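Local coordinates for protein sulfate transporter 4.1, chloroplastic (Arabidopsis thaliana, PDB 7LHV) that carries sulfate across the membrane together with protons and may play a part in regulating sulfate assimilation, at residues G261-K272 with C432-S443; A101-Q112 with F391-E399. All blocks are in the same frame, centred on the assembly; numbering follows the deposited sequence.

How the contacts relate
Followed from the N terminus, the chain lays down 101-112, then 261-272, then 391-399 and finally 432-443, so the two contacts cross along the sequence: each loop closes around one segment of the other. Contact 2 closes a loop of 278 residues and joins helix 91-119 to the short helix 391-399. Contact 1 closes one of 159 residues and joins helix 255-277 to helix 431-443. By analogy with other SLC26 proteins, contact 2 belongs to the core domain and contact 1 to the gate domain. Their centres are about 17 Å apart, and they meet where I437 CD1 comes within 4.1 Å of P111 CB.

Contact 1. Residues G261-K272 with C432-S443; sequences GSLILVILQVMK and CALAAIVISAVS
A436 meets three residues of helix 261-272 at once: its CB lies 3.6 Å from I264 CG2, while G261 O and L265 CB also border this methyl. Because G261 and A436 put so little bulk between the helices, the chains draw close here, with L265 CA and A436 CA 5.1 Å apart. I264 reaches on with its other branch, CD1, to the methyl of A433. L265 has its CG anti to the backbone N (chi1 -179°), which carries the forked end over helix 432-443; the L265 and I439 side chains cross at about a right angle, L265 CD2 3.6 Å from I439 CG2, and CD1 settles beside the backbone of A436 and S440. One turn further, L268 CD2 touches I437 CG1 at 3.8 Å.

This is close helix-helix packing at a crossing angle of -39°, the axes passing 8.7 Å apart, and it pairs two membrane helices that in SLC26 relatives form part of the gate domain.

The apolar seam gives way to polar groups at its C-terminal end. K272, its chain bent at chi3, brings NZ back to S440 O, where it makes a weak hydrogen bond of 3.2 Å. The same carbonyl is held from within its own helix by S443 OG at 3.0 Å, a donor that stands 31° out of the carbonyl plane. Q269 NE2 flanks this group, 3.7 Å from S443 OG.

Around this first shell, further helices border 432-443. A436 also touches F228 of helix 206-229, and L434, I437 and V438 lean on S115 of helix 91-119. Helix 284-300 reaches both segments, receiving M271 on L284, A288 and T291, and I437 on I293.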
loop_
_atom_site.group_PDB
_atom_site.type_symbol
_atom_site.label_atom_id
_atom_site.label_comp_id
_atom_site.label_asym_id
_atom_site.label_seq_id
_atom_site.Cartn_x
_atom_site.Cartn_y
_atom_site.Cartn_z
ATOM N N GLY A 261 -44.804 -11.183 3.761
ATOM C CA GLY A 261 -43.573 -10.536 3.349
ATOM C C GLY A 261 -43.545 -10.219 1.869
ATOM O O GLY A 261 -43.112 -9.137 1.469
ATOM N N SER A 262 -44.009 -11.153 1.035
ATOM C CA SER A 262 -44.020 -10.916 -0.403
ATOM C C SER A 262 -44.935 -9.753 -0.766
ATOM O O SER A 262 -44.562 -8.889 -1.567
ATOM C CB SER A 262 -44.443 -12.183 -1.142
ATOM O OG SER A 262 -44.491 -11.964 -2.540
ATOM N N LEU A 263 -46.136 -9.707 -0.179
ATOM C CA LEU A 263 -47.049 -8.607 -0.475
ATOM C C LEU A 263 -46.489 -7.274 0.003
ATOM O O LEU A 263 -46.575 -6.266 -0.712
ATOM C CB LEU A 263 -48.420 -8.867 0.147
ATOM C CG LEU A 263 -49.208 -10.051 -0.412
ATOM C CD1 LEU A 263 -50.477 -10.270 0.394
ATOM C CD2 LEU A 263 -49.532 -9.832 -1.879
ATOM N N ILE A 264 -45.910 -7.244 1.205
ATOM C CA ILE A 264 -45.359 -5.991 1.714
ATOM C C ILE A 264 -44.204 -5.522 0.839
ATOM O O ILE A 264 -44.100 -4.336 0.509
ATOM C CB ILE A 264 -44.938 -6.147 3.187
ATOM C CG1 ILE A 264 -46.174 -6.257 4.079
ATOM C CG2 ILE A 264 -44.086 -4.972 3.624
ATOM C CD1 ILE A 264 -45.862 -6.610 5.511
ATOM N N LEU A 265 -43.322 -6.444 0.441
ATOM C CA LEU A 265 -42.198 -6.077 -0.411
ATOM C C LEU A 265 -42.671 -5.578 -1.770
ATOM O O LEU A 265 -42.126 -4.606 -2.306
ATOM C CB LEU A 265 -41.257 -7.268 -0.571
ATOM C CG LEU A 265 -40.002 -7.054 -1.415
ATOM C CD1 LEU A 265 -39.136 -5.967 -0.811
ATOM C CD2 LEU A 265 -39.231 -8.353 -1.531
ATOM N N VAL A 266 -43.686 -6.230 -2.343
ATOM C CA VAL A 266 -44.218 -5.792 -3.632
ATOM C C VAL A 266 -44.800 -4.390 -3.517
ATOM O O VAL A 266 -44.556 -3.531 -4.375
ATOM C CB VAL A 266 -45.262 -6.800 -4.146
ATOM C CG1 VAL A 266 -46.160 -6.155 -5.186
ATOM C CG2 VAL A 266 -44.573 -8.024 -4.721
ATOM N N ILE A 267 -45.570 -4.132 -2.459
ATOM C CA ILE A 267 -46.160 -2.809 -2.275
ATOM C C ILE A 267 -45.072 -1.758 -2.103
ATOM O O ILE A 267 -45.140 -0.670 -2.688
ATOM C CB ILE A 267 -47.134 -2.818 -1.083
ATOM C CG1 ILE A 267 -48.368 -3.659 -1.410
ATOM C CG2 ILE A 267 -47.536 -1.401 -0.711
ATOM C CD1 ILE A 267 -49.188 -3.121 -2.556
ATOM N N LEU A 268 -44.048 -2.066 -1.302
ATOM C CA LEU A 268 -42.967 -1.113 -1.075
ATOM C C LEU A 268 -42.226 -0.799 -2.367
ATOM O O LEU A 268 -41.933 0.367 -2.656
ATOM C CB LEU A 268 -41.998 -1.659 -0.027
ATOM C CG LEU A 268 -42.175 -1.193 1.417
ATOM C CD1 LEU A 268 -43.601 -1.408 1.887
ATOM C CD2 LEU A 268 -41.200 -1.918 2.323
ATOM N N GLN A 269 -41.914 -1.826 -3.160
ATOM C CA GLN A 269 -41.182 -1.597 -4.400
ATOM C C GLN A 269 -42.031 -0.842 -5.416
ATOM O O GLN A 269 -41.519 0.020 -6.139
ATOM C CB GLN A 269 -40.690 -2.924 -4.971
ATOM C CG GLN A 269 -39.338 -3.348 -4.420
ATOM C CD GLN A 269 -38.798 -4.595 -5.088
ATOM O OE1 GLN A 269 -39.518 -5.296 -5.797
ATOM N NE2 GLN A 269 -37.520 -4.878 -4.863
ATOM N N VAL A 270 -43.331 -1.140 -5.481
ATOM C CA VAL A 270 -44.217 -0.405 -6.379
ATOM C C VAL A 270 -44.282 1.063 -5.978
ATOM O O VAL A 270 -44.205 1.959 -6.830
ATOM C CB VAL A 270 -45.615 -1.052 -6.397
ATOM C CG1 VAL A 270 -46.657 -0.064 -6.889
ATOM C CG2 VAL A 270 -45.607 -2.296 -7.267
ATOM N N MET A 271 -44.420 1.334 -4.677
ATOM C CA MET A 271 -44.459 2.717 -4.213
ATOM C C MET A 271 -43.156 3.440 -4.525
ATOM O O MET A 271 -43.171 4.592 -4.971
ATOM C CB MET A 271 -44.743 2.757 -2.711
ATOM C CG MET A 271 -46.178 2.434 -2.341
ATOM S SD MET A 271 -46.432 2.375 -0.559
ATOM C CE MET A 271 -46.282 4.108 -0.141
ATOM N N LYS A 272 -42.020 2.778 -4.300
ATOM C CA LYS A 272 -40.733 3.409 -4.571
ATOM C C LYS A 272 -40.566 3.708 -6.056
ATOM O O LYS A 272 -40.099 4.792 -6.430
ATOM C CB LYS A 272 -39.599 2.516 -4.068
ATOM C CG LYS A 272 -38.215 3.006 -4.439
ATOM C CD LYS A 272 -37.139 2.229 -3.701
ATOM C CE LYS A 272 -36.969 0.836 -4.280
ATOM N NZ LYS A 272 -35.774 0.145 -3.723
ATOM N N CYS A 432 -41.789 -10.060 9.708
ATOM C CA CYS A 432 -41.687 -10.161 8.256
ATOM C C CYS A 432 -41.811 -8.798 7.592
ATOM O O CYS A 432 -41.218 -8.571 6.534
ATOM C CB CYS A 432 -42.747 -11.121 7.719
ATOM S SG CYS A 432 -44.442 -10.569 7.959
ATOM N N ALA A 433 -42.562 -7.873 8.197
ATOM C CA ALA A 433 -42.631 -6.515 7.661
ATOM C C ALA A 433 -41.275 -5.826 7.725
ATOM O O ALA A 433 -40.853 -5.176 6.762
ATOM C CB ALA A 433 -43.682 -5.705 8.419
ATOM N N LEU A 434 -40.574 -5.955 8.853
ATOM C CA LEU A 434 -39.242 -5.372 8.967
ATOM C C LEU A 434 -38.269 -6.036 8.000
ATOM O O LEU A 434 -37.406 -5.369 7.414
ATOM C CB LEU A 434 -38.740 -5.487 10.405
ATOM C CG LEU A 434 -39.632 -4.879 11.489
ATOM C CD1 LEU A 434 -38.943 -4.946 12.837
ATOM C CD2 LEU A 434 -39.999 -3.449 11.147
ATOM N N ALA A 435 -38.389 -7.354 7.824
ATOM C CA ALA A 435 -37.550 -8.038 6.847
ATOM C C ALA A 435 -37.806 -7.516 5.440
ATOM O O ALA A 435 -36.867 -7.316 4.661
ATOM C CB ALA A 435 -37.791 -9.543 6.910
ATOM N N ALA A 436 -39.076 -7.293 5.096
ATOM C CA ALA A 436 -39.406 -6.748 3.785
ATOM C C ALA A 436 -38.853 -5.341 3.621
ATOM O O ALA A 436 -38.397 -4.968 2.537
ATOM C CB ALA A 436 -40.919 -6.757 3.577
ATOM N N ILE A 437 -38.887 -4.544 4.689
ATOM C CA ILE A 437 -38.325 -3.195 4.621
ATOM C C ILE A 437 -36.824 -3.253 4.364
ATOM O O ILE A 437 -36.294 -2.494 3.545
ATOM C CB ILE A 437 -38.651 -2.412 5.905
ATOM C CG1 ILE A 437 -40.133 -2.045 5.937
ATOM C CG2 ILE A 437 -37.807 -1.161 5.990
ATOM C CD1 ILE A 437 -40.579 -1.483 7.255
ATOM N N VAL A 438 -36.115 -4.150 5.053
ATOM C CA VAL A 438 -34.674 -4.282 4.830
ATOM C C VAL A 438 -34.390 -4.744 3.405
ATOM O O VAL A 438 -33.463 -4.250 2.748
ATOM C CB VAL A 438 -34.047 -5.236 5.862
ATOM C CG1 VAL A 438 -32.572 -5.427 5.570
ATOM C CG2 VAL A 438 -34.222 -4.693 7.251
ATOM N N ILE A 439 -35.167 -5.709 2.911
ATOM C CA ILE A 439 -34.959 -6.211 1.556
ATOM C C ILE A 439 -35.184 -5.103 0.536
ATOM O O ILE A 439 -34.412 -4.951 -0.418
ATOM C CB ILE A 439 -35.871 -7.420 1.290
ATOM C CG1 ILE A 439 -35.396 -8.631 2.086
ATOM C CG2 ILE A 439 -35.900 -7.750 -0.188
ATOM C CD1 ILE A 439 -36.349 -9.795 2.030
ATOM N N SER A 440 -36.240 -4.309 0.720
ATOM C CA SER A 440 -36.498 -3.192 -0.181
ATOM C C SER A 440 -35.386 -2.154 -0.106
ATOM O O SER A 440 -34.997 -1.577 -1.127
ATOM C CB SER A 440 -37.847 -2.557 0.149
ATOM O OG SER A 440 -38.053 -1.375 -0.603
ATOM N N ALA A 441 -34.871 -1.894 1.095
ATOM C CA ALA A 441 -33.800 -0.915 1.246
ATOM C C ALA A 441 -32.530 -1.364 0.537
ATOM O O ALA A 441 -31.836 -0.546 -0.077
ATOM C CB ALA A 441 -33.523 -0.665 2.726
ATOM N N VAL A 442 -32.200 -2.656 0.619
ATOM C CA VAL A 442 -30.960 -3.147 0.017
ATOM C C VAL A 442 -31.114 -3.577 -1.435
ATOM O O VAL A 442 -30.104 -3.874 -2.088
ATOM C CB VAL A 442 -30.372 -4.322 0.821
ATOM C CG1 VAL A 442 -30.163 -3.914 2.262
ATOM C CG2 VAL A 442 -31.275 -5.536 0.721
ATOM N N SER A 443 -32.339 -3.632 -1.963
ATOM C CA SER A 443 -32.501 -3.946 -3.379
ATOM C C SER A 443 -31.872 -2.877 -4.260
ATOM O O SER A 443 -31.380 -3.184 -5.351
ATOM C CB SER A 443 -33.979 -4.109 -3.720
ATOM O OG SER A 443 -34.607 -2.849 -3.866
#

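Contact 2. Residues A101-Q112 with F391-E399; sequences AGITVGIMLVPQ and FSRSAVNNE. With SO4 (sulfate ion), chain D.
R393 drives a charged side chain as a knob into the hole formed by V105, M108, L109 and Q112. Its chain bends at chi3 (-61°), bringing one guanidinium face under L109 CD1, 3.3 Å above the plane. Q112 OE1 comes to the edge and takes a weak, bent hydrogen bond from R393 NH1 (3.2 Å, 133°), its amide nearly perpendicular to the guanidinium. NH2 is held by P151 O.

The two helices run antiparallel, and the N-terminal end of 391-399 points at a sulfate ion, gripped by F391 N to sulfate O2 (2.7 Å) and S392 OG to sulfate O1 (2.9 Å), with A153 N at the start of helix 153-166 as a third donor. Two helix N termini converging on an anion are characteristic of the SLC26 core domain, and the position is consistent with the transport site. R393 NH1 stays 4.5 Å from sulfate O4, so its charge would act mainly through space.

A leucine in place of R393 would probably leave Q112 OE1 and P151 O without their donor and weaken the positive field near the sulfate.

Beyond R393, V396 CG2 meets M108 SD at 3.7 Å and V396 CG1 meets T104 CG2.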
loop_
_atom_site.group_PDB
_atom_site.type_symbol
_atom_site.label_atom_id
_atom_site.label_comp_id
_atom_site.label_asym_id
_atom_site.label_seq_id
_atom_site.Cartn_x
_atom_site.Cartn_y
_atom_site.Cartn_z
ATOM N N ALA A 101 -38.666 18.699 5.628
ATOM C CA ALA A 101 -37.624 17.703 5.408
ATOM C C ALA A 101 -37.400 16.852 6.650
ATOM O O ALA A 101 -37.219 15.634 6.549
ATOM C CB ALA A 101 -36.327 18.387 4.986
ATOM N N GLY A 102 -37.406 17.473 7.829
ATOM C CA GLY A 102 -37.216 16.715 9.052
ATOM C C GLY A 102 -38.345 15.742 9.317
ATOM O O GLY A 102 -38.104 14.593 9.694
ATOM N N ILE A 103 -39.591 16.180 9.119
ATOM C CA ILE A 103 -40.727 15.280 9.302
ATOM C C ILE A 103 -40.638 14.114 8.327
ATOM O O ILE A 103 -40.833 12.949 8.700
ATOM C CB ILE A 103 -42.052 16.048 9.148
ATOM C CG1 ILE A 103 -42.306 16.927 10.371
ATOM C CG2 ILE A 103 -43.207 15.088 8.935
ATOM C CD1 ILE A 103 -43.470 17.874 10.208
ATOM N N THR A 104 -40.326 14.411 7.064
ATOM C CA THR A 104 -40.227 13.368 6.048
ATOM C C THR A 104 -39.139 12.358 6.395
ATOM O O THR A 104 -39.354 11.140 6.323
ATOM C CB THR A 104 -39.955 14.015 4.691
ATOM O OG1 THR A 104 -41.060 14.855 4.332
ATOM C CG2 THR A 104 -39.760 12.972 3.625
ATOM N N VAL A 105 -37.966 12.847 6.800
ATOM C CA VAL A 105 -36.857 11.954 7.107
ATOM C C VAL A 105 -37.158 11.128 8.351
ATOM O O VAL A 105 -36.839 9.940 8.404
ATOM C CB VAL A 105 -35.549 12.751 7.249
ATOM C CG1 VAL A 105 -34.469 11.894 7.880
ATOM C CG2 VAL A 105 -35.095 13.242 5.893
ATOM N N GLY A 106 -37.777 11.731 9.369
ATOM C CA GLY A 106 -38.125 10.964 10.555
ATOM C C GLY A 106 -39.136 9.871 10.269
ATOM O O GLY A 106 -39.022 8.750 10.783
ATOM N N ILE A 107 -40.138 10.179 9.440
ATOM C CA ILE A 107 -41.124 9.173 9.056
ATOM C C ILE A 107 -40.455 8.038 8.294
ATOM O O ILE A 107 -40.751 6.860 8.522
ATOM C CB ILE A 107 -42.259 9.820 8.241
ATOM C CG1 ILE A 107 -43.187 10.611 9.161
ATOM C CG2 ILE A 107 -43.044 8.768 7.482
ATOM C CD1 ILE A 107 -44.256 11.383 8.427
ATOM N N MET A 108 -39.541 8.370 7.379
ATOM C CA MET A 108 -38.817 7.324 6.663
ATOM C C MET A 108 -37.867 6.562 7.580
ATOM O O MET A 108 -37.557 5.395 7.322
ATOM C CB MET A 108 -38.050 7.931 5.488
ATOM C CG MET A 108 -37.243 6.933 4.679
ATOM S SD MET A 108 -36.051 7.716 3.582
ATOM C CE MET A 108 -36.004 6.527 2.248
ATOM N N LEU A 109 -37.415 7.194 8.663
ATOM C CA LEU A 109 -36.313 6.656 9.453
ATOM C C LEU A 109 -36.781 5.695 10.537
ATOM O O LEU A 109 -36.127 4.674 10.774
ATOM C CB LEU A 109 -35.519 7.805 10.075
ATOM C CG LEU A 109 -34.539 7.489 11.204
ATOM C CD1 LEU A 109 -33.465 6.523 10.745
ATOM C CD2 LEU A 109 -33.915 8.769 11.714
ATOM N N VAL A 110 -37.886 6.001 11.213
ATOM C CA VAL A 110 -38.305 5.191 12.360
ATOM C C VAL A 110 -38.436 3.715 11.974
ATOM O O VAL A 110 -37.761 2.861 12.583
ATOM C CB VAL A 110 -39.610 5.727 12.976
ATOM C CG1 VAL A 110 -40.154 4.752 14.003
ATOM C CG2 VAL A 110 -39.389 7.090 13.598
ATOM N N PRO A 111 -39.249 3.354 10.965
ATOM C CA PRO A 111 -39.304 1.936 10.578
ATOM C C PRO A 111 -37.982 1.406 10.061
ATOM O O PRO A 111 -37.625 0.255 10.339
ATOM C CB PRO A 111 -40.388 1.917 9.495
ATOM C CG PRO A 111 -40.374 3.265 8.930
ATOM C CD PRO A 111 -40.096 4.174 10.079
ATOM N N GLN A 112 -37.238 2.225 9.316
ATOM C CA GLN A 112 -35.930 1.799 8.838
ATOM C C GLN A 112 -34.966 1.591 9.995
ATOM O O GLN A 112 -34.152 0.665 9.967
ATOM C CB GLN A 112 -35.370 2.818 7.851
ATOM C CG GLN A 112 -35.863 2.636 6.432
ATOM C CD GLN A 112 -34.991 3.345 5.425
ATOM O OE1 GLN A 112 -34.262 4.276 5.765
ATOM N NE2 GLN A 112 -35.056 2.907 4.175
ATOM N N PHE A 391 -27.300 6.769 2.363
ATOM C CA PHE A 391 -27.485 7.079 0.949
ATOM C C PHE A 391 -28.938 7.422 0.646
ATOM O O PHE A 391 -29.216 8.330 -0.144
ATOM C CB PHE A 391 -27.037 5.902 0.086
ATOM C CG PHE A 391 -25.549 5.795 -0.079
ATOM C CD1 PHE A 391 -24.902 6.455 -1.110
ATOM C CD2 PHE A 391 -24.800 5.014 0.783
ATOM C CE1 PHE A 391 -23.534 6.350 -1.264
ATOM C CE2 PHE A 391 -23.435 4.905 0.632
ATOM C CZ PHE A 391 -22.800 5.573 -0.392
ATOM N N SER A 392 -29.876 6.698 1.259
ATOM C CA SER A 392 -31.290 6.903 0.967
ATOM C C SER A 392 -31.843 8.117 1.700
ATOM O O SER A 392 -32.508 8.969 1.101
ATOM C CB SER A 392 -32.083 5.654 1.352
ATOM O OG SER A 392 -31.559 4.498 0.725
ATOM N N ARG A 393 -31.579 8.205 3.004
ATOM C CA ARG A 393 -32.164 9.271 3.808
ATOM C C ARG A 393 -31.566 10.627 3.456
ATOM O O ARG A 393 -32.279 11.634 3.444
ATOM C CB ARG A 393 -31.982 8.960 5.290
ATOM C CG ARG A 393 -32.968 7.938 5.824
ATOM C CD ARG A 393 -32.973 7.930 7.333
ATOM N NE ARG A 393 -31.662 7.574 7.858
ATOM C CZ ARG A 393 -31.243 6.332 8.046
ATOM N NH1 ARG A 393 -32.015 5.293 7.775
ATOM N NH2 ARG A 393 -30.016 6.125 8.511
ATOM N N SER A 394 -30.262 10.678 3.172
ATOM C CA SER A 394 -29.656 11.943 2.765
ATOM C C SER A 394 -30.235 12.425 1.445
ATOM O O SER A 394 -30.497 13.619 1.275
ATOM C CB SER A 394 -28.142 11.802 2.659
ATOM O OG SER A 394 -27.599 11.310 3.868
ATOM N N ALA A 395 -30.446 11.511 0.497
ATOM C CA ALA A 395 -31.112 11.892 -0.742
ATOM C C ALA A 395 -32.501 12.445 -0.457
ATOM O O ALA A 395 -32.809 13.588 -0.816
ATOM C CB ALA A 395 -31.188 10.696 -1.688
ATOM N N VAL A 396 -33.319 11.680 0.273
ATOM C CA VAL A 396 -34.688 12.104 0.562
ATOM C C VAL A 396 -34.692 13.475 1.229
ATOM O O VAL A 396 -35.565 14.309 0.967
ATOM C CB VAL A 396 -35.399 11.047 1.424
ATOM C CG1 VAL A 396 -36.676 11.607 2.019
ATOM C CG2 VAL A 396 -35.696 9.816 0.593
ATOM N N ASN A 397 -33.705 13.733 2.084
ATOM C CA ASN A 397 -33.510 15.073 2.620
ATOM C C ASN A 397 -33.181 16.065 1.509
ATOM O O ASN A 397 -33.606 17.224 1.553
ATOM C CB ASN A 397 -32.399 15.048 3.667
ATOM C CG ASN A 397 -32.618 16.049 4.772
ATOM O OD1 ASN A 397 -33.749 16.428 5.065
ATOM N ND2 ASN A 397 -31.534 16.479 5.403
ATOM N N ASN A 398 -32.408 15.627 0.511
ATOM C CA ASN A 398 -31.961 16.537 -0.538
ATOM C C ASN A 398 -33.121 17.015 -1.405
ATOM O O ASN A 398 -33.279 18.221 -1.619
ATOM C CB ASN A 398 -30.884 15.874 -1.395
ATOM C CG ASN A 398 -30.107 16.871 -2.225
ATOM O OD1 ASN A 398 -29.544 17.827 -1.694
ATOM N ND2 ASN A 398 -30.076 16.659 -3.533
ATOM N N GLU A 399 -33.951 16.098 -1.918
ATOM C CA GLU A 399 -35.063 16.625 -2.711
ATOM C C GLU A 399 -36.207 17.149 -1.854
ATOM O O GLU A 399 -37.166 17.695 -2.407
ATOM C CB GLU A 399 -35.644 15.634 -3.737
ATOM C CG GLU A 399 -36.406 14.427 -3.215
ATOM C CD GLU A 399 -35.514 13.270 -2.875
ATOM O OE1 GLU A 399 -34.299 13.487 -2.758
ATOM O OE2 GLU A 399 -36.029 12.141 -2.738
HETATM S S SO4 D . -28.755 3.174 3.336
HETATM O O1 SO4 D . -29.472 3.032 2.074
HETATM O O2 SO4 D . -27.720 4.189 3.191
HETATM O O3 SO4 D . -28.134 1.903 3.683
HETATM O O4 SO4 D . -29.687 3.565 4.388
#